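Local coordinates for SH2 domain-containing protein 3C (Homo sapiens, PDB 3T6G) that acts as an adapter in cell adhesion and migration signalling, its C-terminal Ras-GEF-like domain being closed, unable to perform canonical nucleotide exchange and required in that form to bind BCAR1, at residues Ser107-Val112 against Met283-Gly288. The protein carries 2 engineered substitutions. Residues are numbered along the deposited sequence; the frame is centred on the assembly and turned at random.
Sequences SIMLAV and MRLLWG
L286 reaches toward I108 and V112 with its two methyls dividing the work. L286 CD1 meets I108 CG2 at 3.9 Å, while L286 CD2 lies 4.2 Å from V112 CG2 and equally far from I108 CG2. The leucine and valine side chains run past each other in opposite senses, whereas that of I108 lies askew to L286. I108 also uses its other branch: with CG1 anti to the carbonyl carbon (chi1 -60°), the chain extends to put I108 CD1 4.0 Å from CZ2 of the W287 indole, approached obliquely. That indole has L286 CB over one face, 3.5 Å above the ring plane and displaced toward the rim.

A second cluster forms where M109 and L285 cross nearly perpendicularly. A bend at chi2 (75°) carries the thioether to the leucine, L285 CD2 approaching M109 SD to 3.4 Å and M109 CE to 3.6 Å. No hydrogen bond joins the segments, the touching residues are all buried, and the side chains meet through carbon and sulfur alone, so the interface is apolar. The helix axes pass 10.9 Å apart at a crossing angle of 53°. W287 NE1 instead donates to R299 O, fixing the indole from the side of helix 296-314.

Within the all-helical Ras-GEF-like domain, the contact joins the C-terminal half of helix 93-115 to the C-terminal end of helix 279-287. F303 of helix 296-314 touches I108, V112, L286 and W287, while helix 35-46 packs V41 against M109 and L37 and L38 against L285.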
loop_
_atom_site.group_PDB
_atom_site.type_symbol
_atom_site.label_atom_id
_atom_site.label_comp_id
_atom_site.label_asym_id
_atom_site.label_seq_id
_atom_site.Cartn_x
_atom_site.Cartn_y
_atom_site.Cartn_z
ATOM N N SER A 107 -0.893 2.678 -12.821
ATOM C CA SER A 107 0.217 2.133 -13.631
ATOM C C SER A 107 -0.250 1.743 -15.031
ATOM O O SER A 107 0.394 2.061 -16.033
ATOM C CB SER A 107 0.843 0.931 -12.946
ATOM O OG SER A 107 1.468 1.326 -11.741
ATOM N N ILE A 108 -1.408 1.105 -15.099
ATOM C CA ILE A 108 -2.004 0.808 -16.385
ATOM C C ILE A 108 -2.245 2.098 -17.209
ATOM O O ILE A 108 -1.891 2.174 -18.387
ATOM C CB ILE A 108 -3.319 0.053 -16.191
ATOM C CG1 ILE A 108 -3.060 -1.266 -15.451
ATOM C CG2 ILE A 108 -3.981 -0.206 -17.525
ATOM C CD1 ILE A 108 -4.235 -2.247 -15.509
ATOM N N MET A 109 -2.845 3.104 -16.574
ATOM C CA MET A 109 -3.191 4.363 -17.229
ATOM C C MET A 109 -1.942 4.946 -17.869
ATOM O O MET A 109 -1.913 5.198 -19.065
ATOM C CB MET A 109 -3.749 5.359 -16.194
ATOM C CG MET A 109 -3.978 6.787 -16.716
ATOM S SD MET A 109 -5.440 6.752 -17.743
ATOM C CE MET A 109 -5.925 8.476 -17.706
ATOM N N LEU A 110 -0.915 5.162 -17.052
ATOM C CA LEU A 110 0.364 5.651 -17.531
ATOM C C LEU A 110 0.948 4.765 -18.659
ATOM O O LEU A 110 1.460 5.282 -19.645
ATOM C CB LEU A 110 1.352 5.820 -16.360
ATOM C CG LEU A 110 0.791 6.852 -15.376
ATOM C CD1 LEU A 110 1.709 7.149 -14.201
ATOM C CD2 LEU A 110 0.500 8.122 -16.144
ATOM N N ALA A 111 0.859 3.443 -18.525
ATOM C CA ALA A 111 1.412 2.560 -19.549
ATOM C C ALA A 111 0.666 2.703 -20.875
ATOM O O ALA A 111 1.271 2.652 -21.945
ATOM C CB ALA A 111 1.399 1.117 -19.085
ATOM N N VAL A 112 -0.648 2.882 -20.794
ATOM C CA VAL A 112 -1.484 2.999 -21.978
ATOM C C VAL A 112 -1.224 4.313 -22.752
ATOM O O VAL A 112 -1.379 4.388 -23.981
ATOM C CB VAL A 112 -2.970 2.916 -21.588
ATOM C CG1 VAL A 112 -3.874 3.257 -22.775
ATOM C CG2 VAL A 112 -3.290 1.532 -21.024
ATOM N N MET A 283 -11.008 3.580 -14.178
ATOM C CA MET A 283 -11.722 2.331 -14.370
ATOM C C MET A 283 -12.673 2.420 -15.559
ATOM O O MET A 283 -12.667 1.559 -16.427
ATOM C CB MET A 283 -12.442 1.913 -13.085
ATOM C CG MET A 283 -11.471 1.668 -11.946
ATOM S SD MET A 283 -12.274 1.385 -10.372
ATOM C CE MET A 283 -12.946 -0.274 -10.652
ATOM N N ARG A 284 -13.471 3.478 -15.609
ATOM C CA ARG A 284 -14.404 3.700 -16.716
ATOM C C ARG A 284 -13.710 3.887 -18.062
ATOM O O ARG A 284 -14.124 3.318 -19.081
ATOM C CB ARG A 284 -15.273 4.917 -16.416
ATOM C CG ARG A 284 -16.437 4.614 -15.490
ATOM C CD ARG A 284 -17.515 3.932 -16.287
ATOM N NE ARG A 284 -18.819 4.223 -15.717
ATOM C CZ ARG A 284 -19.719 5.033 -16.257
ATOM N NH1 ARG A 284 -19.470 5.634 -17.411
ATOM N NH2 ARG A 284 -20.879 5.223 -15.641
ATOM N N LEU A 285 -12.657 4.696 -18.066
ATOM C CA LEU A 285 -11.841 4.872 -19.265
ATOM C C LEU A 285 -11.343 3.535 -19.772
ATOM O O LEU A 285 -11.567 3.165 -20.909
ATOM C CB LEU A 285 -10.633 5.745 -18.952
ATOM C CG LEU A 285 -9.563 5.817 -20.031
ATOM C CD1 LEU A 285 -10.136 6.466 -21.262
ATOM C CD2 LEU A 285 -8.373 6.604 -19.508
ATOM N N LEU A 286 -10.653 2.813 -18.906
ATOM C CA LEU A 286 -9.992 1.576 -19.284
ATOM C C LEU A 286 -10.980 0.459 -19.624
ATOM O O LEU A 286 -10.876 -0.199 -20.656
ATOM C CB LEU A 286 -9.053 1.161 -18.153
ATOM C CG LEU A 286 -7.909 2.174 -18.001
ATOM C CD1 LEU A 286 -7.113 1.963 -16.736
ATOM C CD2 LEU A 286 -6.996 2.125 -19.220
ATOM N N TRP A 287 -11.964 0.251 -18.771
ATOM C CA TRP A 287 -12.808 -0.920 -18.951
ATOM C C TRP A 287 -14.202 -0.626 -19.490
ATOM O O TRP A 287 -14.946 -1.551 -19.819
ATOM C CB TRP A 287 -12.835 -1.753 -17.666
ATOM C CG TRP A 287 -11.455 -2.290 -17.319
ATOM C CD1 TRP A 287 -10.835 -3.383 -17.870
ATOM C CD2 TRP A 287 -10.522 -1.740 -16.372
ATOM N NE1 TRP A 287 -9.583 -3.545 -17.319
ATOM C CE2 TRP A 287 -9.368 -2.550 -16.396
ATOM C CE3 TRP A 287 -10.556 -0.647 -15.499
ATOM C CZ2 TRP A 287 -8.262 -2.303 -15.589
ATOM C CZ3 TRP A 287 -9.449 -0.400 -14.695
ATOM C CH2 TRP A 287 -8.323 -1.229 -14.740
ATOM N N GLY A 288 -14.535 0.658 -19.620
ATOM C CA GLY A 288 -15.858 1.064 -20.080
ATOM C C GLY A 288 -16.906 0.808 -19.004
ATOM O O GLY A 288 -16.657 0.059 -18.058
#